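Local structure of endo-1,3-beta-glucanase, family GH16 (Zobellia galactanivorans, 4CRQ) at residues A[82-87]-A[225-230]; A[157-162]-A[170-175]; A[98-103]-A[116-121]. The protein probably hydrolyses internal beta-1,3-glucosidic bonds of laminarin, this chain being the catalytic family GH16 module of a longer, modular enzyme. The protein carries 1 engineered substitution. One frame throughout, in Å; residues are numbered along the deposited sequence.

Interaction 1: A[82-87]-A[225-230]. With CA (calcium ion), chain C.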
# COMPACT_ATOMS: atom_id res chain seq x y z
N ILE A 82 -9.08 5.27 6.50
CA ILE A 82 -8.38 5.42 5.23
C ILE A 82 -8.72 4.16 4.44
O ILE A 82 -8.45 3.01 4.90
CB ILE A 82 -6.85 5.58 5.41
CG1 ILE A 82 -6.52 6.84 6.25
CG2 ILE A 82 -6.11 5.64 4.06
CD1 ILE A 82 -6.15 6.55 7.68
N GLU A 83 -9.31 4.34 3.26
CA GLU A 83 -9.81 3.19 2.53
C GLU A 83 -9.73 3.29 1.02
O GLU A 83 -9.59 4.38 0.46
CB GLU A 83 -11.26 2.97 2.91
CG GLU A 83 -12.28 4.00 2.44
CD GLU A 83 -13.64 3.62 2.98
OE1 GLU A 83 -13.96 2.42 3.07
OE2 GLU A 83 -14.42 4.49 3.31
N ALA A 84 -9.85 2.16 0.35
CA ALA A 84 -9.82 2.11 -1.10
C ALA A 84 -10.67 0.93 -1.55
O ALA A 84 -10.77 -0.10 -0.84
CB ALA A 84 -8.40 1.94 -1.63
N ARG A 85 -11.26 1.08 -2.73
CA ARG A 85 -12.08 0.03 -3.35
C ARG A 85 -11.21 -0.52 -4.49
O ARG A 85 -10.93 0.18 -5.45
CB ARG A 85 -13.44 0.60 -3.81
CG ARG A 85 -14.33 -0.44 -4.49
CD ARG A 85 -15.77 0.06 -4.62
NE ARG A 85 -16.62 -1.03 -5.13
CZ ARG A 85 -16.80 -1.32 -6.41
NH1 ARG A 85 -16.23 -0.57 -7.37
NH2 ARG A 85 -17.58 -2.35 -6.76
N ILE A 86 -10.76 -1.78 -4.34
CA ILE A 86 -9.70 -2.36 -5.20
C ILE A 86 -10.06 -3.76 -5.70
O ILE A 86 -10.59 -4.57 -4.92
CB ILE A 86 -8.37 -2.45 -4.40
CG1 ILE A 86 -7.93 -1.08 -3.85
CG2 ILE A 86 -7.20 -3.03 -5.24
CD1 ILE A 86 -6.68 -1.11 -2.96
N ALA A 87 -9.72 -4.03 -6.97
CA ALA A 87 -9.85 -5.36 -7.60
C ALA A 87 -8.42 -5.75 -7.98
O ALA A 87 -7.69 -4.95 -8.56
CB ALA A 87 -10.77 -5.32 -8.80
N ASP A 225 -10.77 1.87 -7.73
CA ASP A 225 -11.94 2.69 -8.05
C ASP A 225 -11.79 4.05 -7.35
O ASP A 225 -12.11 5.10 -7.96
CB ASP A 225 -13.20 1.93 -7.61
CG ASP A 225 -14.51 2.63 -7.99
OD1 ASP A 225 -14.51 3.66 -8.76
OD2 ASP A 225 -15.57 2.15 -7.50
N TYR A 226 -11.34 4.08 -6.11
CA TYR A 226 -11.16 5.35 -5.41
C TYR A 226 -10.33 5.14 -4.19
O TYR A 226 -10.22 3.98 -3.72
CB TYR A 226 -12.52 5.99 -5.00
CG TYR A 226 -13.45 5.08 -4.18
CD1 TYR A 226 -13.17 4.77 -2.81
CD2 TYR A 226 -14.62 4.56 -4.75
CE1 TYR A 226 -14.04 3.98 -2.04
CE2 TYR A 226 -15.50 3.75 -4.00
CZ TYR A 226 -15.20 3.46 -2.65
OH TYR A 226 -16.06 2.70 -1.89
N VAL A 227 -9.75 6.20 -3.66
CA VAL A 227 -9.16 6.21 -2.31
C VAL A 227 -9.94 7.31 -1.57
O VAL A 227 -10.13 8.41 -2.12
CB VAL A 227 -7.65 6.54 -2.29
CG1 VAL A 227 -7.13 6.57 -0.84
CG2 VAL A 227 -6.85 5.56 -3.16
N ARG A 228 -10.40 7.03 -0.34
CA ARG A 228 -11.13 8.02 0.46
C ARG A 228 -10.60 8.05 1.87
O ARG A 228 -10.22 6.98 2.43
CB ARG A 228 -12.65 7.74 0.47
CG ARG A 228 -13.33 7.89 -0.87
CD ARG A 228 -14.76 7.39 -0.84
NE ARG A 228 -15.36 7.48 -2.17
CZ ARG A 228 -16.52 6.92 -2.54
NH1 ARG A 228 -17.26 6.21 -1.66
NH2 ARG A 228 -16.94 7.08 -3.79
N VAL A 229 -10.59 9.25 2.45
CA VAL A 229 -10.17 9.43 3.85
C VAL A 229 -11.26 10.18 4.57
O VAL A 229 -11.66 11.27 4.12
CB VAL A 229 -8.82 10.19 4.00
CG1 VAL A 229 -8.48 10.43 5.48
CG2 VAL A 229 -7.70 9.41 3.30
N TYR A 230 -11.74 9.61 5.67
CA TYR A 230 -12.69 10.23 6.55
C TYR A 230 -12.03 10.51 7.89
O TYR A 230 -11.16 9.74 8.33
CB TYR A 230 -13.86 9.28 6.84
CG TYR A 230 -14.70 8.91 5.64
CD1 TYR A 230 -14.31 7.84 4.78
CD2 TYR A 230 -15.90 9.63 5.34
CE1 TYR A 230 -15.08 7.50 3.67
CE2 TYR A 230 -16.68 9.28 4.22
CZ TYR A 230 -16.27 8.22 3.40
OH TYR A 230 -17.04 7.89 2.30
CA CA C . -13.81 5.78 -9.54
O HOH W 1 -14.89 7.59 -11.03
O HOH W 2 -15.25 6.44 -7.83
O HOH W 3 -15.89 5.13 -10.85
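At the calcium site, D225 serves the metal and R85 at once. Its backbone O and OD1 each bind calcium at 2.4 Å, with E10, G48 and three waters completing the shell, while OD2 accepts a hydrogen bond from R85 NH1 at 2.8 Å, part of a salt bridge. That bond is bent (137°) and reaches OD2 on its anti side, well out of the carboxylate plane. An aspartate suits the place because its short side chain lets OD1 share the calcium with its own backbone O, leaving OD2 for R85. With CG opposite its backbone N (chi1 179°), R85 runs on extended, bringing CD to 3.8 Å from Y226 CE2 and NH1 to D225. Both belong to antiparallel strands of the GH16 beta-sandwich (jelly roll): E83 N gives to R228 O at 2.9 Å, and R228 N returns a bond of 2.9 Å to E83 O. Y226 is gripped from both faces, by R85 CB, placed by the strand 3.6 Å from the ring's CZ, and by the guanidinium of R228, whose CZ sits 3.5 Å above the ring centre. E10 holds R228 by a salt bridge. A leucine in place of R85 would probably leave D225 OD2 without its positive mate and Y156 without its cation-pi partner. Toward the core, I82 and V229 lie side by side, as beta-branched residues readily do in strands.

Interaction 2: A[157-162]-A[170-175]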
# COMPACT_ATOMS: atom_id res chain seq x y z
N HIS A 157 -13.18 -5.23 -3.57
CA HIS A 157 -13.38 -5.28 -2.12
C HIS A 157 -13.00 -3.95 -1.54
O HIS A 157 -12.25 -3.18 -2.16
CB HIS A 157 -12.55 -6.38 -1.48
CG HIS A 157 -12.95 -7.76 -1.94
ND1 HIS A 157 -13.95 -8.47 -1.34
CD2 HIS A 157 -12.48 -8.56 -2.98
CE1 HIS A 157 -14.10 -9.66 -1.98
NE2 HIS A 157 -13.20 -9.72 -2.97
N ILE A 158 -13.51 -3.66 -0.35
CA ILE A 158 -13.14 -2.43 0.37
C ILE A 158 -12.05 -2.78 1.38
O ILE A 158 -12.25 -3.64 2.26
CB ILE A 158 -14.34 -1.82 1.13
CG1 ILE A 158 -15.60 -1.70 0.22
CG2 ILE A 158 -13.93 -0.48 1.79
CD1 ILE A 158 -15.48 -0.83 -1.04
N TYR A 159 -10.88 -2.12 1.27
CA TYR A 159 -9.78 -2.33 2.22
C TYR A 159 -9.63 -1.07 3.04
O TYR A 159 -9.48 0.01 2.45
CB TYR A 159 -8.50 -2.62 1.47
CG TYR A 159 -8.62 -3.89 0.64
CD1 TYR A 159 -8.45 -5.15 1.24
CD2 TYR A 159 -8.91 -3.83 -0.75
CE1 TYR A 159 -8.57 -6.31 0.50
CE2 TYR A 159 -9.03 -5.01 -1.51
CZ TYR A 159 -8.85 -6.25 -0.88
OH TYR A 159 -8.94 -7.45 -1.57
N SER A 160 -9.67 -1.17 4.39
CA SER A 160 -9.58 0.06 5.18
C SER A 160 -8.87 -0.18 6.50
O SER A 160 -8.75 -1.33 6.97
CB SER A 160 -10.99 0.61 5.45
OG SER A 160 -11.72 -0.30 6.27
N VAL A 161 -8.40 0.92 7.09
CA VAL A 161 -7.97 0.93 8.47
C VAL A 161 -8.70 2.04 9.18
O VAL A 161 -8.95 3.08 8.56
CB VAL A 161 -6.44 1.14 8.67
CG1 VAL A 161 -5.68 -0.10 8.26
CG2 VAL A 161 -5.93 2.44 8.00
N GLU A 162 -9.06 1.82 10.44
CA GLU A 162 -9.52 2.92 11.31
C GLU A 162 -8.38 3.16 12.30
O GLU A 162 -7.99 2.26 13.05
CB GLU A 162 -10.80 2.58 12.06
CG GLU A 162 -12.03 2.62 11.18
CD GLU A 162 -13.30 2.18 11.89
OE1 GLU A 162 -13.28 1.78 13.08
OE2 GLU A 162 -14.35 2.23 11.23
N TRP A 170 -7.91 -2.97 11.25
CA TRP A 170 -7.98 -3.29 9.81
C TRP A 170 -9.27 -4.00 9.48
O TRP A 170 -9.79 -4.79 10.30
CB TRP A 170 -6.83 -4.21 9.39
CG TRP A 170 -5.47 -3.59 9.36
CD1 TRP A 170 -4.75 -3.17 8.25
CD2 TRP A 170 -4.59 -3.33 10.51
NE1 TRP A 170 -3.54 -2.66 8.61
CE2 TRP A 170 -3.37 -2.72 9.96
CE3 TRP A 170 -4.70 -3.52 11.90
CZ2 TRP A 170 -2.31 -2.33 10.77
CZ3 TRP A 170 -3.62 -3.12 12.71
CH2 TRP A 170 -2.45 -2.54 12.16
N PHE A 171 -9.75 -3.76 8.26
CA PHE A 171 -11.00 -4.32 7.76
C PHE A 171 -10.91 -4.67 6.29
O PHE A 171 -10.19 -4.00 5.54
CB PHE A 171 -12.15 -3.30 7.89
CG PHE A 171 -12.31 -2.69 9.28
CD1 PHE A 171 -11.53 -1.58 9.67
CD2 PHE A 171 -13.23 -3.22 10.21
CE1 PHE A 171 -11.67 -1.01 10.94
CE2 PHE A 171 -13.37 -2.65 11.49
CZ PHE A 171 -12.59 -1.55 11.85
N VAL A 172 -11.64 -5.72 5.90
CA VAL A 172 -11.88 -6.02 4.49
C VAL A 172 -13.38 -6.12 4.46
O VAL A 172 -13.96 -6.89 5.26
CB VAL A 172 -11.21 -7.30 3.94
CG1 VAL A 172 -11.70 -7.60 2.51
CG2 VAL A 172 -9.70 -7.16 3.97
N ASP A 173 -14.00 -5.31 3.58
CA ASP A 173 -15.46 -5.29 3.44
C ASP A 173 -16.15 -5.11 4.81
O ASP A 173 -17.22 -5.71 5.08
CB ASP A 173 -15.94 -6.58 2.74
CG ASP A 173 -15.56 -6.64 1.25
OD1 ASP A 173 -15.39 -5.57 0.60
OD2 ASP A 173 -15.45 -7.77 0.74
N GLY A 174 -15.55 -4.30 5.70
CA GLY A 174 -16.11 -4.06 7.02
C GLY A 174 -15.85 -5.10 8.09
O GLY A 174 -16.27 -4.90 9.23
N GLN A 175 -15.16 -6.18 7.74
CA GLN A 175 -14.87 -7.24 8.69
C GLN A 175 -13.51 -6.99 9.31
O GLN A 175 -12.50 -6.99 8.59
CB GLN A 175 -14.93 -8.62 8.01
CG GLN A 175 -14.51 -9.78 8.91
CD GLN A 175 -14.65 -11.11 8.21
OE1 GLN A 175 -15.71 -11.43 7.66
NE2 GLN A 175 -13.59 -11.90 8.23
O HOH W 4 -13.49 -2.22 4.83
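H157 meets D173 along its ND1 side. CB lies 3.6 Å from D173 OD1, CG passes 3.7 Å from D173 OD2, and ND1 then donates to D173 OD2 at 2.7 Å in an almost straight bond (175°) in the imidazole plane. CG sits anti to the carbonyl carbon (chi1 -64°), which swings the ring to D173. CE1 stays beside that oxygen, and NE2 bonds to D152 O. Both ring nitrogens thus face acceptors, and the imidazole is likely to be positively charged. D173 OD1 takes I158 N at 2.8 Å; both donors are syn but tilted from the carboxylate plane. The positive phi of D173 (51°) opens the type I' turn from V172 to Q175, where G174 also has one. Water 4 bridges I158 O, S160 OG and G174 N. V161 CG1 presses on one face of the W170 indole, 3.2 Å from CD1, a slim branched group making a CH-pi contact. On the opposite side of the sheet, the F171 ring packs obliquely against S160 OG and E162, whose CG is 3.7 Å from F171 CE1. The hairpin lies between strands 80-87 and 175-181, paired with strands 156-163 and 167-172 respectively, while strand 127-135 packs on Y159, W170 and V172.

Interaction 3: A[98-103]-A[116-121]. Engineered in segment 116-121: S120 (natural residue Glu).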
# COMPACT_ATOMS: atom_id res chain seq x y z
N PHE A 98 -1.51 -1.23 -0.64
CA PHE A 98 -2.15 0.04 -0.36
C PHE A 98 -1.69 0.31 1.05
O PHE A 98 -1.99 -0.46 1.96
CB PHE A 98 -3.66 -0.16 -0.45
CG PHE A 98 -4.52 0.99 0.11
CD1 PHE A 98 -4.22 2.38 -0.08
CD2 PHE A 98 -5.71 0.67 0.82
CE1 PHE A 98 -5.07 3.38 0.43
CE2 PHE A 98 -6.54 1.66 1.35
CZ PHE A 98 -6.22 3.02 1.15
N TRP A 99 -0.94 1.40 1.24
CA TRP A 99 -0.24 1.61 2.51
C TRP A 99 0.08 3.03 2.83
O TRP A 99 -0.30 3.92 2.08
CB TRP A 99 1.01 0.72 2.54
CG TRP A 99 1.96 0.81 1.37
CD1 TRP A 99 1.70 0.63 0.00
CD2 TRP A 99 3.40 1.06 1.45
NE1 TRP A 99 2.85 0.76 -0.74
CE2 TRP A 99 3.90 1.03 0.07
CE3 TRP A 99 4.28 1.32 2.49
CZ2 TRP A 99 5.25 1.24 -0.22
CZ3 TRP A 99 5.63 1.51 2.19
CH2 TRP A 99 6.11 1.48 0.87
N MET A 100 0.76 3.26 3.96
CA MET A 100 1.03 4.62 4.44
C MET A 100 2.38 4.66 5.10
O MET A 100 2.80 3.67 5.71
CB MET A 100 -0.03 5.07 5.47
CG MET A 100 -1.48 4.92 5.00
SD MET A 100 -2.67 5.49 6.21
CE MET A 100 -2.58 7.26 5.97
N LEU A 101 3.06 5.79 4.99
CA LEU A 101 4.36 6.01 5.67
C LEU A 101 4.37 7.34 6.40
O LEU A 101 3.73 8.29 5.93
CB LEU A 101 5.50 6.00 4.64
CG LEU A 101 5.97 4.66 4.06
CD1 LEU A 101 6.80 4.86 2.80
CD2 LEU A 101 6.72 3.81 5.07
N GLY A 102 5.10 7.45 7.52
CA GLY A 102 5.15 8.73 8.24
C GLY A 102 5.83 9.80 7.40
O GLY A 102 6.85 9.52 6.73
N ASN A 103 5.27 11.01 7.42
CA ASN A 103 5.91 12.19 6.78
C ASN A 103 7.36 12.37 7.18
O ASN A 103 8.18 12.85 6.38
CB ASN A 103 5.21 13.48 7.17
CG ASN A 103 3.92 13.72 6.41
OD1 ASN A 103 3.55 12.95 5.50
ND2 ASN A 103 3.24 14.79 6.76
N ILE A 116 2.01 1.82 7.86
CA ILE A 116 0.72 1.14 8.02
C ILE A 116 0.41 0.50 6.67
O ILE A 116 0.15 1.22 5.70
CB ILE A 116 -0.45 2.08 8.43
CG1 ILE A 116 -0.09 2.91 9.70
CG2 ILE A 116 -1.76 1.27 8.63
CD1 ILE A 116 -1.12 3.98 10.05
N ASP A 117 0.46 -0.83 6.61
CA ASP A 117 0.06 -1.57 5.42
C ASP A 117 -1.43 -1.89 5.55
O ASP A 117 -1.81 -2.74 6.35
CB ASP A 117 0.90 -2.84 5.24
CG ASP A 117 2.39 -2.54 5.16
OD1 ASP A 117 2.77 -1.56 4.50
OD2 ASP A 117 3.21 -3.29 5.74
N ILE A 118 -2.26 -1.19 4.77
CA ILE A 118 -3.72 -1.35 4.84
C ILE A 118 -4.12 -2.66 4.15
O ILE A 118 -4.91 -3.45 4.69
CB ILE A 118 -4.45 -0.12 4.24
CG1 ILE A 118 -3.98 1.13 5.00
CG2 ILE A 118 -5.96 -0.33 4.29
CD1 ILE A 118 -4.50 2.41 4.40
N MET A 119 -3.56 -2.88 2.96
CA MET A 119 -3.76 -4.12 2.24
C MET A 119 -2.45 -4.49 1.56
O MET A 119 -1.84 -3.62 0.92
CB MET A 119 -4.88 -3.96 1.19
CG MET A 119 -5.16 -5.22 0.33
SD MET A 119 -3.94 -5.61 -0.96
CE MET A 119 -4.06 -4.18 -2.05
N SER A 120 -2.02 -5.75 1.69
CA SER A 120 -0.99 -6.29 0.79
C SER A 120 -1.40 -7.74 0.47
O SER A 120 -2.11 -8.39 1.24
CB SER A 120 0.43 -6.17 1.35
OG SER A 120 0.55 -6.93 2.52
N ARG A 121 -0.96 -8.21 -0.70
CA ARG A 121 -1.24 -9.58 -1.11
C ARG A 121 -0.06 -10.08 -1.92
O ARG A 121 0.61 -9.28 -2.57
CB ARG A 121 -2.52 -9.64 -1.97
CG ARG A 121 -2.92 -11.06 -2.38
CD ARG A 121 -3.96 -11.02 -3.46
NE ARG A 121 -4.38 -12.36 -3.86
CZ ARG A 121 -4.78 -12.69 -5.08
NH1 ARG A 121 -4.81 -11.78 -6.06
NH2 ARG A 121 -5.15 -13.95 -5.32
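The F98 ring carries I118 on one face: CD1 stands 3.7 Å above the plane, toward the rim, as a CH-pi contact, and I118 CG2 comes 3.6 Å from F98 CE2. I82 and A84 also pack on this core-filling phenylalanine. The W99 indole points to the other side of the sheet, where D117 OD1 lies obliquely to it, 3.8 Å from W99 CE3 and 3.5 Å from W99 CB; W99 NE1 bonds to N201. F98 reaches I118 by setting CG opposite its backbone N (chi1 167°). A classic beta bulge interrupts the antiparallel strands: F98 O accepts I118 N at 2.9 Å, bent (131°), and M119 N at 3.1 Å, nearly straight (169°), while F98 N gives to M119 O. Next to the bulge, M100 N bonds to I116 O at 2.7 Å, and the flexible M100 lays CG and SD each 4.0 Å from I118 CD1. The extra residue belongs to the Glu-Ile-Asp-Ile-Met-Glu signature of bulged GH16 enzymes, its last position here an engineered serine, S120. With I118 and M119 both facing F98, position 120 probably returns to the side of E115 and D117, whose like-charged carboxylates gather there, consistent with the family's active site.

Strand 80-87 joins interaction 1 to interaction 2: beside its pairing with 225-230 it bonds to strand 156-163, with A84 O 2.9 Å from Y159 N and I86 O 3.0 Å from H157 N. Interaction 3 packs on the core side of both. I82 CG2 lies 3.6 Å from I118 CD1, and W170 NE1 probably donates to D117 O at 2.8 Å, tying the hairpin to the backbone of the family signature. The centres of interactions 1 and 2 are about 10 Å apart, 1 and 3 about 12 Å, 2 and 3 about 13 Å. The calcium lies about 13 Å from the F98 side chain, so it is probably not part of the catalytic site.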